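Local coordinates for U4/U6 snRNA-associated-splicing factor PRP24 (Saccharomyces cerevisiae, PDB 4N0T), which binds U6 small nuclear RNA and anneals it with U4, acting as a recycling factor of the spliceosome, at residues N91-Y96 and K150-T155; D103-I108 and R140-K145; R178-R183 and M226-K231. All blocks are in the same frame, centred on the assembly; numbering follows the deposited sequence.

Interaction 1. Residues N91-Y96 and K150-T155. With nucleotides of chain B.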
# COMPACT_ATOMS: atom_id res chain seq x y z
N ASN A 91 2.29 5.89 -7.16
CA ASN A 91 3.15 7.04 -6.85
C ASN A 91 2.39 8.36 -6.74
O ASN A 91 2.93 9.43 -7.06
CB ASN A 91 4.30 7.18 -7.84
CG ASN A 91 5.49 7.92 -7.23
OD1 ASN A 91 5.80 7.75 -6.05
ND2 ASN A 91 6.13 8.77 -8.03
N PHE A 92 1.13 8.30 -6.30
CA PHE A 92 0.49 9.49 -5.76
C PHE A 92 1.12 9.77 -4.39
O PHE A 92 1.78 8.90 -3.83
CB PHE A 92 -1.05 9.34 -5.69
CG PHE A 92 -1.52 7.97 -5.22
CD1 PHE A 92 -1.63 7.68 -3.87
CD2 PHE A 92 -1.91 7.01 -6.16
CE1 PHE A 92 -2.12 6.43 -3.44
CE2 PHE A 92 -2.39 5.75 -5.74
CZ PHE A 92 -2.49 5.47 -4.39
N PRO A 93 0.94 10.99 -3.86
CA PRO A 93 1.55 11.29 -2.55
C PRO A 93 1.08 10.34 -1.45
O PRO A 93 -0.05 9.85 -1.50
CB PRO A 93 1.09 12.72 -2.27
CG PRO A 93 0.93 13.32 -3.62
CD PRO A 93 0.35 12.20 -4.47
N PRO A 94 1.94 10.07 -0.45
CA PRO A 94 1.70 9.10 0.63
C PRO A 94 0.44 9.35 1.45
O PRO A 94 -0.08 8.41 2.08
CB PRO A 94 2.93 9.29 1.53
CG PRO A 94 4.00 9.74 0.62
CD PRO A 94 3.34 10.56 -0.45
N SER A 95 -0.03 10.59 1.45
CA SER A 95 -1.19 10.96 2.24
C SER A 95 -2.43 11.17 1.37
O SER A 95 -3.48 11.60 1.86
CB SER A 95 -0.89 12.24 3.02
OG SER A 95 -0.56 13.29 2.13
N TYR A 96 -2.31 10.87 0.07
CA TYR A 96 -3.49 10.91 -0.81
C TYR A 96 -4.51 9.89 -0.34
O TYR A 96 -4.17 8.78 0.07
CB TYR A 96 -3.10 10.62 -2.26
CG TYR A 96 -3.35 11.76 -3.22
CD1 TYR A 96 -3.02 13.07 -2.87
CD2 TYR A 96 -3.89 11.53 -4.48
CE1 TYR A 96 -3.24 14.11 -3.76
CE2 TYR A 96 -4.11 12.57 -5.37
CZ TYR A 96 -3.79 13.86 -5.00
OH TYR A 96 -4.00 14.90 -5.87
N LYS A 150 2.78 15.84 -11.94
CA LYS A 150 3.52 16.05 -10.70
C LYS A 150 2.62 16.58 -9.59
O LYS A 150 1.95 17.61 -9.74
CB LYS A 150 4.73 16.96 -10.94
CG LYS A 150 5.82 16.31 -11.77
CD LYS A 150 6.93 17.30 -12.09
CE LYS A 150 8.26 16.60 -12.36
NZ LYS A 150 8.17 15.64 -13.49
N ILE A 151 2.57 15.85 -8.49
CA ILE A 151 1.75 16.22 -7.34
C ILE A 151 2.61 16.16 -6.09
O ILE A 151 3.11 15.09 -5.72
CB ILE A 151 0.55 15.25 -7.18
CG1 ILE A 151 -0.17 15.04 -8.51
CG2 ILE A 151 -0.39 15.73 -6.08
CD1 ILE A 151 -1.37 14.10 -8.43
N GLU A 152 2.80 17.31 -5.43
CA GLU A 152 3.63 17.38 -4.23
C GLU A 152 5.03 16.78 -4.41
O GLU A 152 5.59 16.23 -3.47
CB GLU A 152 2.94 16.69 -3.05
CG GLU A 152 1.55 17.21 -2.72
CD GLU A 152 0.92 16.44 -1.57
OE1 GLU A 152 1.66 15.79 -0.81
OE2 GLU A 152 -0.33 16.48 -1.43
N GLY A 153 5.58 16.89 -5.62
CA GLY A 153 6.91 16.38 -5.89
C GLY A 153 6.92 14.95 -6.40
O GLY A 153 7.97 14.44 -6.78
N TYR A 154 5.76 14.30 -6.40
CA TYR A 154 5.65 12.92 -6.88
C TYR A 154 5.17 12.86 -8.33
O TYR A 154 4.13 13.45 -8.67
CB TYR A 154 4.72 12.10 -5.97
CG TYR A 154 5.21 11.95 -4.54
CD1 TYR A 154 4.94 12.92 -3.58
CD2 TYR A 154 5.95 10.83 -4.16
CE1 TYR A 154 5.40 12.78 -2.27
CE2 TYR A 154 6.41 10.68 -2.86
CZ TYR A 154 6.14 11.66 -1.93
OH TYR A 154 6.59 11.51 -0.64
N THR A 155 5.90 12.16 -9.18
CA THR A 155 5.46 11.96 -10.56
C THR A 155 4.44 10.83 -10.60
O THR A 155 4.78 9.66 -10.39
CB THR A 155 6.63 11.64 -11.49
OG1 THR A 155 7.56 12.73 -11.50
CG2 THR A 155 6.14 11.41 -12.91
P U B 17 14.64 5.96 -1.37
OP1 U B 17 13.91 7.22 -1.05
OP2 U B 17 15.97 5.71 -0.78
O5' U B 17 13.69 4.76 -0.93
C5' U B 17 12.54 4.37 -1.68
C4' U B 17 11.27 4.94 -1.10
O4' U B 17 11.13 6.32 -1.54
C3' U B 17 9.98 4.27 -1.57
O3' U B 17 9.64 3.11 -0.83
C2' U B 17 8.95 5.39 -1.44
O2' U B 17 8.52 5.55 -0.10
C1' U B 17 9.77 6.60 -1.86
N1 U B 17 9.66 6.81 -3.32
C2 U B 17 8.44 7.28 -3.80
O2 U B 17 7.50 7.54 -3.07
N3 U B 17 8.35 7.44 -5.16
C4 U B 17 9.35 7.17 -6.07
O4 U B 17 9.15 7.35 -7.27
C5 U B 17 10.59 6.70 -5.51
C6 U B 17 10.69 6.53 -4.18
P A B 18 9.14 1.79 -1.60
OP1 A B 18 8.70 0.85 -0.54
OP2 A B 18 10.14 1.36 -2.61
O5' A B 18 7.89 2.29 -2.47
C5' A B 18 6.69 2.74 -1.85
C4' A B 18 5.76 3.39 -2.85
O4' A B 18 6.44 4.48 -3.53
C3' A B 18 5.27 2.50 -3.98
O3' A B 18 4.18 1.69 -3.59
C2' A B 18 4.92 3.52 -5.07
O2' A B 18 3.71 4.19 -4.76
C1' A B 18 6.06 4.52 -4.88
N9 A B 18 7.24 4.19 -5.70
C8 A B 18 8.49 3.81 -5.27
N7 A B 18 9.34 3.61 -6.24
C5 A B 18 8.62 3.89 -7.39
C6 A B 18 8.97 3.87 -8.74
N6 A B 18 10.19 3.55 -9.18
N1 A B 18 8.02 4.19 -9.65
C2 A B 18 6.80 4.52 -9.21
N3 A B 18 6.36 4.58 -7.95
C4 A B 18 7.32 4.24 -7.08
O HOH W 1 1.82 11.93 -7.91
O HOH W 2 8.26 10.84 -8.27

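Interaction 2. Residues D103-I108 and R140-K145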
# COMPACT_ATOMS: atom_id res chain seq x y z
N ASP A 103 -11.20 13.26 -6.77
CA ASP A 103 -11.18 14.66 -7.17
C ASP A 103 -10.27 14.93 -8.37
O ASP A 103 -10.60 15.75 -9.23
CB ASP A 103 -10.85 15.56 -5.96
CG ASP A 103 -11.93 15.50 -4.88
OD1 ASP A 103 -13.08 15.14 -5.21
OD2 ASP A 103 -11.63 15.81 -3.71
N LEU A 104 -9.13 14.23 -8.46
CA LEU A 104 -8.29 14.29 -9.66
C LEU A 104 -9.05 14.02 -10.94
O LEU A 104 -8.91 14.75 -11.93
CB LEU A 104 -7.15 13.25 -9.59
CG LEU A 104 -5.79 13.55 -9.00
CD1 LEU A 104 -4.84 12.43 -9.37
CD2 LEU A 104 -5.25 14.89 -9.49
N LEU A 105 -9.83 12.94 -10.96
CA LEU A 105 -10.59 12.58 -12.15
C LEU A 105 -11.75 13.56 -12.37
O LEU A 105 -12.08 13.88 -13.51
CB LEU A 105 -11.10 11.14 -12.06
CG LEU A 105 -10.15 10.01 -12.47
CD1 LEU A 105 -8.87 10.00 -11.63
CD2 LEU A 105 -10.86 8.67 -12.37
N GLN A 106 -12.36 14.01 -11.28
CA GLN A 106 -13.44 15.00 -11.33
C GLN A 106 -12.96 16.24 -12.09
O GLN A 106 -13.68 16.79 -12.94
CB GLN A 106 -13.80 15.37 -9.89
CG GLN A 106 -15.14 16.03 -9.67
CD GLN A 106 -15.36 16.34 -8.20
OE1 GLN A 106 -14.64 17.14 -7.60
NE2 GLN A 106 -16.36 15.70 -7.60
N ASP A 107 -11.72 16.66 -11.80
CA ASP A 107 -11.09 17.82 -12.45
C ASP A 107 -10.96 17.72 -13.97
O ASP A 107 -10.94 18.74 -14.66
CB ASP A 107 -9.69 18.04 -11.87
CG ASP A 107 -9.71 18.78 -10.55
OD1 ASP A 107 -10.73 18.73 -9.84
OD2 ASP A 107 -8.68 19.41 -10.23
N ILE A 108 -10.83 16.50 -14.49
CA ILE A 108 -10.72 16.31 -15.93
C ILE A 108 -12.02 15.73 -16.48
O ILE A 108 -12.05 15.11 -17.56
CB ILE A 108 -9.48 15.46 -16.31
CG1 ILE A 108 -9.54 14.08 -15.61
CG2 ILE A 108 -8.21 16.19 -15.92
CD1 ILE A 108 -8.63 13.03 -16.27
N ARG A 140 -8.59 6.08 -21.50
CA ARG A 140 -7.45 6.60 -22.28
C ARG A 140 -7.18 8.07 -21.98
O ARG A 140 -6.03 8.52 -22.00
CB ARG A 140 -7.67 6.39 -23.78
CG ARG A 140 -7.65 4.93 -24.23
CD ARG A 140 -6.30 4.25 -23.98
NE ARG A 140 -6.30 2.86 -24.44
CZ ARG A 140 -5.30 2.01 -24.26
NH1 ARG A 140 -4.20 2.40 -23.62
NH2 ARG A 140 -5.39 0.76 -24.70
N TYR A 141 -8.24 8.83 -21.70
CA TYR A 141 -8.10 10.25 -21.39
C TYR A 141 -7.41 10.45 -20.03
O TYR A 141 -6.58 11.35 -19.88
CB TYR A 141 -9.47 10.95 -21.45
CG TYR A 141 -9.40 12.46 -21.34
CD1 TYR A 141 -8.77 13.21 -22.32
CD2 TYR A 141 -9.98 13.13 -20.27
CE1 TYR A 141 -8.70 14.60 -22.23
CE2 TYR A 141 -9.92 14.52 -20.17
CZ TYR A 141 -9.28 15.24 -21.16
OH TYR A 141 -9.20 16.61 -21.07
N CYS A 142 -7.74 9.61 -19.06
CA CYS A 142 -7.05 9.67 -17.77
C CYS A 142 -5.55 9.41 -17.92
O CYS A 142 -4.74 10.06 -17.26
CB CYS A 142 -7.62 8.65 -16.79
SG CYS A 142 -9.28 9.06 -16.20
N VAL A 143 -5.18 8.47 -18.78
CA VAL A 143 -3.75 8.20 -18.99
C VAL A 143 -3.11 9.44 -19.62
O VAL A 143 -2.06 9.90 -19.17
CB VAL A 143 -3.52 6.99 -19.90
CG1 VAL A 143 -2.02 6.84 -20.22
CG2 VAL A 143 -4.04 5.71 -19.24
N GLU A 144 -3.77 9.99 -20.64
CA GLU A 144 -3.27 11.17 -21.34
C GLU A 144 -3.00 12.34 -20.41
O GLU A 144 -1.94 12.96 -20.47
CB GLU A 144 -4.26 11.60 -22.43
CG GLU A 144 -3.80 12.80 -23.24
CD GLU A 144 -4.93 13.47 -24.02
OE1 GLU A 144 -5.83 12.75 -24.51
OE2 GLU A 144 -4.91 14.71 -24.13
N LYS A 145 -3.95 12.64 -19.53
CA LYS A 145 -3.85 13.81 -18.67
C LYS A 145 -3.11 13.59 -17.35
O LYS A 145 -2.54 14.54 -16.80
CB LYS A 145 -5.24 14.36 -18.37
CG LYS A 145 -6.07 14.69 -19.61
CD LYS A 145 -5.54 15.91 -20.35
CE LYS A 145 -5.67 17.17 -19.51
NZ LYS A 145 -5.70 18.40 -20.35

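Interaction 3. Residues R178-R183 and M226-K231. With nucleotides of chain B.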
# COMPACT_ATOMS: atom_id res chain seq x y z
N ARG A 178 18.30 -12.46 -5.37
CA ARG A 178 19.57 -12.32 -6.09
C ARG A 178 20.58 -11.44 -5.36
O ARG A 178 21.69 -11.24 -5.86
CB ARG A 178 19.32 -11.72 -7.48
CG ARG A 178 18.51 -12.62 -8.38
CD ARG A 178 18.49 -12.10 -9.80
NE ARG A 178 17.65 -10.92 -10.03
CZ ARG A 178 18.12 -9.72 -10.33
NH1 ARG A 178 19.44 -9.52 -10.40
NH2 ARG A 178 17.30 -8.71 -10.56
N GLU A 179 20.19 -10.90 -4.21
CA GLU A 179 21.06 -9.98 -3.48
C GLU A 179 21.56 -10.62 -2.20
O GLU A 179 20.76 -11.09 -1.37
CB GLU A 179 20.32 -8.67 -3.13
CG GLU A 179 21.24 -7.66 -2.41
CD GLU A 179 20.49 -6.41 -1.95
OE1 GLU A 179 19.36 -6.55 -1.44
OE2 GLU A 179 21.04 -5.29 -2.10
N ILE A 180 22.88 -10.63 -2.01
CA ILE A 180 23.44 -11.12 -0.76
C ILE A 180 23.88 -9.93 0.09
O ILE A 180 24.17 -8.83 -0.43
CB ILE A 180 24.63 -12.08 -0.97
CG1 ILE A 180 25.74 -11.42 -1.78
CG2 ILE A 180 24.15 -13.37 -1.65
CD1 ILE A 180 27.09 -12.19 -1.73
N MET A 181 23.89 -10.15 1.40
CA MET A 181 24.49 -9.20 2.33
C MET A 181 25.72 -9.86 2.94
O MET A 181 25.67 -11.00 3.40
CB MET A 181 23.51 -8.83 3.44
CG MET A 181 24.04 -7.73 4.37
SD MET A 181 22.86 -7.33 5.69
CE MET A 181 23.60 -5.85 6.32
N ILE A 182 26.82 -9.12 2.91
CA ILE A 182 28.07 -9.57 3.50
C ILE A 182 28.28 -8.74 4.76
O ILE A 182 28.25 -7.51 4.71
CB ILE A 182 29.22 -9.33 2.51
CG1 ILE A 182 28.92 -10.03 1.18
CG2 ILE A 182 30.56 -9.80 3.10
CD1 ILE A 182 29.67 -9.45 -0.02
N ARG A 183 28.46 -9.41 5.90
CA ARG A 183 28.59 -8.71 7.18
C ARG A 183 29.92 -9.04 7.83
O ARG A 183 30.53 -10.06 7.54
CB ARG A 183 27.43 -9.09 8.13
CG ARG A 183 26.10 -8.51 7.67
CD ARG A 183 24.92 -8.95 8.53
NE ARG A 183 24.55 -10.35 8.31
CZ ARG A 183 23.39 -10.88 8.72
NH1 ARG A 183 22.52 -10.12 9.38
NH2 ARG A 183 23.11 -12.16 8.48
N MET A 226 25.57 -7.29 -2.50
CA MET A 226 26.01 -7.69 -3.82
C MET A 226 24.84 -8.34 -4.54
O MET A 226 24.21 -9.26 -4.02
CB MET A 226 27.20 -8.65 -3.71
CG MET A 226 27.66 -9.21 -5.06
SD MET A 226 29.15 -10.22 -4.83
CE MET A 226 30.27 -9.06 -4.06
N VAL A 227 24.53 -7.82 -5.72
CA VAL A 227 23.47 -8.37 -6.54
C VAL A 227 24.02 -9.18 -7.70
O VAL A 227 24.84 -8.67 -8.48
CB VAL A 227 22.61 -7.25 -7.12
CG1 VAL A 227 21.58 -7.82 -8.06
CG2 VAL A 227 21.94 -6.49 -5.98
N PHE A 228 23.57 -10.42 -7.82
CA PHE A 228 23.98 -11.29 -8.93
C PHE A 228 22.92 -11.28 -10.01
O PHE A 228 21.73 -11.08 -9.72
CB PHE A 228 24.16 -12.72 -8.45
CG PHE A 228 25.36 -12.91 -7.58
CD1 PHE A 228 25.27 -12.74 -6.21
CD2 PHE A 228 26.58 -13.29 -8.14
CE1 PHE A 228 26.39 -12.92 -5.39
CE2 PHE A 228 27.71 -13.47 -7.33
CZ PHE A 228 27.61 -13.28 -5.96
N GLU A 229 23.34 -11.51 -11.26
CA GLU A 229 22.39 -11.53 -12.37
C GLU A 229 21.37 -12.64 -12.23
O GLU A 229 20.23 -12.48 -12.68
CB GLU A 229 23.12 -11.69 -13.71
CG GLU A 229 23.63 -10.39 -14.30
CD GLU A 229 24.28 -10.60 -15.65
OE1 GLU A 229 24.10 -11.69 -16.24
OE2 GLU A 229 24.98 -9.68 -16.12
N ASN A 230 21.75 -13.76 -11.63
CA ASN A 230 20.76 -14.81 -11.39
C ASN A 230 20.79 -15.43 -10.00
O ASN A 230 21.82 -15.44 -9.31
CB ASN A 230 20.79 -15.89 -12.48
CG ASN A 230 22.10 -16.63 -12.52
OD1 ASN A 230 22.39 -17.44 -11.64
ND2 ASN A 230 22.90 -16.38 -13.55
N LYS A 231 19.63 -15.94 -9.59
CA LYS A 231 19.44 -16.43 -8.24
C LYS A 231 20.34 -17.61 -7.87
O LYS A 231 20.78 -17.73 -6.73
CB LYS A 231 17.97 -16.82 -8.03
CG LYS A 231 17.62 -17.06 -6.58
CD LYS A 231 16.67 -18.23 -6.41
CE LYS A 231 15.31 -17.94 -7.02
NZ LYS A 231 14.24 -18.70 -6.30
P A B 62 19.60 -17.16 10.50
OP1 A B 62 19.85 -15.70 10.35
OP2 A B 62 18.98 -17.92 9.38
O5' A B 62 20.98 -17.87 10.83
C5' A B 62 21.84 -17.37 11.85
C4' A B 62 23.24 -17.18 11.33
O4' A B 62 23.27 -16.01 10.46
C3' A B 62 24.31 -16.90 12.38
O3' A B 62 24.81 -18.10 12.95
C2' A B 62 25.35 -16.12 11.60
O2' A B 62 26.13 -17.01 10.81
C1' A B 62 24.47 -15.29 10.66
N9 A B 62 24.09 -13.99 11.24
C8 A B 62 22.84 -13.67 11.72
N7 A B 62 22.75 -12.44 12.16
C5 A B 62 24.02 -11.91 11.96
C6 A B 62 24.56 -10.64 12.23
N6 A B 62 23.88 -9.63 12.77
N1 A B 62 25.86 -10.45 11.89
C2 A B 62 26.54 -11.45 11.35
N3 A B 62 26.14 -12.69 11.05
C4 A B 62 24.85 -12.85 11.38
P C B 14 18.91 1.11 4.26
OP1 C B 14 19.00 2.10 5.38
OP2 C B 14 17.59 0.80 3.65
O5' C B 14 19.85 1.56 3.06
C5' C B 14 21.18 2.03 3.29
C4' C B 14 22.14 1.48 2.26
O4' C B 14 22.21 0.04 2.42
C3' C B 14 21.74 1.66 0.80
O3' C B 14 22.09 2.93 0.28
C2' C B 14 22.49 0.53 0.11
O2' C B 14 23.87 0.85 0.01
C1' C B 14 22.38 -0.57 1.15
N1 C B 14 21.28 -1.54 0.93
C2 C B 14 21.40 -2.43 -0.14
O2 C B 14 22.38 -2.33 -0.91
N3 C B 14 20.46 -3.37 -0.33
C4 C B 14 19.42 -3.47 0.50
N4 C B 14 18.54 -4.44 0.24
C5 C B 14 19.26 -2.59 1.62
C6 C B 14 20.22 -1.66 1.79
P A B 13 22.86 1.94 7.58
OP1 A B 13 22.60 3.20 6.82
OP2 A B 13 21.96 1.46 8.66
O5' A B 13 23.00 0.80 6.48
C5' A B 13 22.62 -0.53 6.76
C4' A B 13 21.57 -0.98 5.77
O4' A B 13 21.46 -2.43 5.81
C3' A B 13 20.16 -0.44 6.01
O3' A B 13 19.52 -0.30 4.75
C2' A B 13 19.51 -1.60 6.75
O2' A B 13 18.10 -1.60 6.71
C1' A B 13 20.10 -2.77 5.99
N9 A B 13 20.05 -4.08 6.64
C8 A B 13 20.48 -4.47 7.87
N7 A B 13 20.33 -5.76 8.08
C5 A B 13 19.77 -6.23 6.90
C6 A B 13 19.38 -7.51 6.48
N6 A B 13 19.48 -8.60 7.25
N1 A B 13 18.88 -7.63 5.23
C2 A B 13 18.78 -6.55 4.46
N3 A B 13 19.11 -5.30 4.74
C4 A B 13 19.61 -5.21 5.99

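Interaction 1. Residues N91-Y96 and K150-T155
The side-chain nitrogen of Asn91 is gripped by two acceptors. Thr155 O lies 2.9 Å from Asn91 ND2, at an N-H...O angle of 154°, with the donor above the carbonyl plane. A water 3.0 Å from Asn91 ND2 also accepts from Thr155 N. The other end of the same amide serves the RNA: U17 N3 of chain B donates to Asn91 OD1 at 2.7 Å. With CG anti to the backbone N (chi1 -155°), one asparagine amide spans protein and uracil, giving a hydrogen to one and taking one from the other. Its positive phi also suits asparagine. A second water donates to both Asn91 O and Tyr154 O.

This is the second RNA recognition motif of the protein, at the point where the loop leaving the first strand, 86-90, meets the hairpin formed by 150-151 and the start of 154-160. A type I' turn from Ile151 to Tyr154 closes that hairpin. Its Tyr154 ring carries much of the apolar part of the contact. Pro93 CA makes a CH-pi contact over one face, 4.2 Å from the ring centroid, while Pro94 CD reaches Tyr154 CZ at 3.4 Å. At the ring's edge, U17 O2 of chain B is 3.3 Å from Tyr154 CE2. The two prolines open a type I turn from Pro93 to Tyr96, which their rigid rings suit, and they fit closely against the flat tyrosine. Beyond them Ile151 CG2 touches both Pro93 CG and Tyr96 OH, the latter at 3.7 Å, and Glu152 OE1 rests against Pro93 CB.

Interaction 2. Residues D103-I108 and R140-K145
Cys142 SG is the atom on which Leu105 of helix 98-107 and Ile108, just past its end, converge: Leu105 CG sits 3.9 Å from it and Ile108 CD1 4.0 Å. A thiol is compact enough to let the two helices come close, with Leu105 CA and Cys142 CA 7.3 Å apart. Ile108 contributes most of the surface buried on its side. Its CG1 takes the crowded position between the backbone N and the carbonyl carbon (chi1 57°), and the chain then runs out so that CD1 touches both the sulfur and Cys142 CA and comes near Lys145 CB. Meanwhile Ile108 CB lies 4.0 Å from Tyr141 CE2.

Tyr141 approaches with its edge. Ile108 O lies near the plane of the ring, 3.4 Å from Tyr141 CE2, so an aromatic C-H faces the carbonyl. Lys145 CG lies over one face of the Tyr141 ring, toward its rim, 3.6 Å above the plane: the aliphatic part of a lysine one turn further along the same helix packs on the tyrosine, while the amino end leads away from the contact.

In the next shell, Val110 touches both Leu105 and Cys142, and Leu146 touches Leu105 and Ile108. Cys142 also rests on Leu87 of strand 86-90. Helices 98-107 and 136-146 are the two that pack against one face of the sheet in an RNA recognition motif, here the second of the protein.

No hydrogen bond crosses between the two segments. The hold between them therefore rests on van der Waals fit and buried carbon and sulfur, which probably sets their spacing by shape.

Interaction 3. Residues R178-R183 and M226-K231
The contact joins strands 179-185 and 222-228, neighbours in the RNA-binding sheet of the third RNA recognition motif, where Ile180 and Met226 form an antiparallel hydrogen-bonded pair. Ile180 N donates to Met226 O at 2.8 Å and Met226 N to Ile180 O at 2.9 Å; Phe228 N reaches Arg178 O at 2.8 Å, nearly straight at 174°. Between these bonds Glu179 and Val227 form a non-hydrogen-bonded pair.

Arg178 extends the pairing past the strand. Its chain bends at chi3 (-74°) and sends NH1 back to Phe228 O at 2.9 Å, with the oxygen in the guanidinium plane. The same group makes salt bridges to Glu206 through NH1 and to Glu176 through NE. With alanine in place of Arg178, Phe228 O is likely to lose this side-chain donor, and Glu206 and Glu176 this positive charge.

In canonical members of the family these are the strands that carry the RNP2 and RNP1 sequences; here the side chains alternate between the helix side and the RNA side. Ile180, Ile182, Met226 and Phe228 are apolar and turn to the helix side, where Phe199 of helix 192-199 packs on Ile180, Ile182 and Met226. Ile180 CD1 meets the edge of the Phe228 ring, 3.8 Å from CE1, and Met226 bends its CE toward Ile182 CD1.

Glu179, Met181 and Arg183 face the RNA of chain B instead. C14 N4 donates to Glu179 OE1 at 2.8 Å, an oxygen that is also hydrogen-bonded to Thr174 OG1. The flexible, polarisable thioether of Met181 lies against adenine A13, its SD 3.5 Å from C5, and Arg183 sets one guanidinium face over A62, with NH2 3.5 Å from C4.

In the fold
Interactions 1 and 2 belong to the second RNA recognition motif and touch: Leu104 of helix 98-107 packs through CD2 on Tyr96 OH (3.8 Å) and through CD1 on Ile151 CD1 (4.0 Å). The centres of interactions 1 and 2 are about 15 Å apart. Interaction 3 lies in the third motif, its centre about 31 Å from that of interaction 1 and 41 Å from that of interaction 2. One RNA chain links the two motifs: U17 and A18 meet interaction 1, whereas A13, C14 and A62, far along the RNA sequence, meet interaction 3. Interaction 2, on the helical side, takes no direct part, its nearest atom about 10 Å from the RNA.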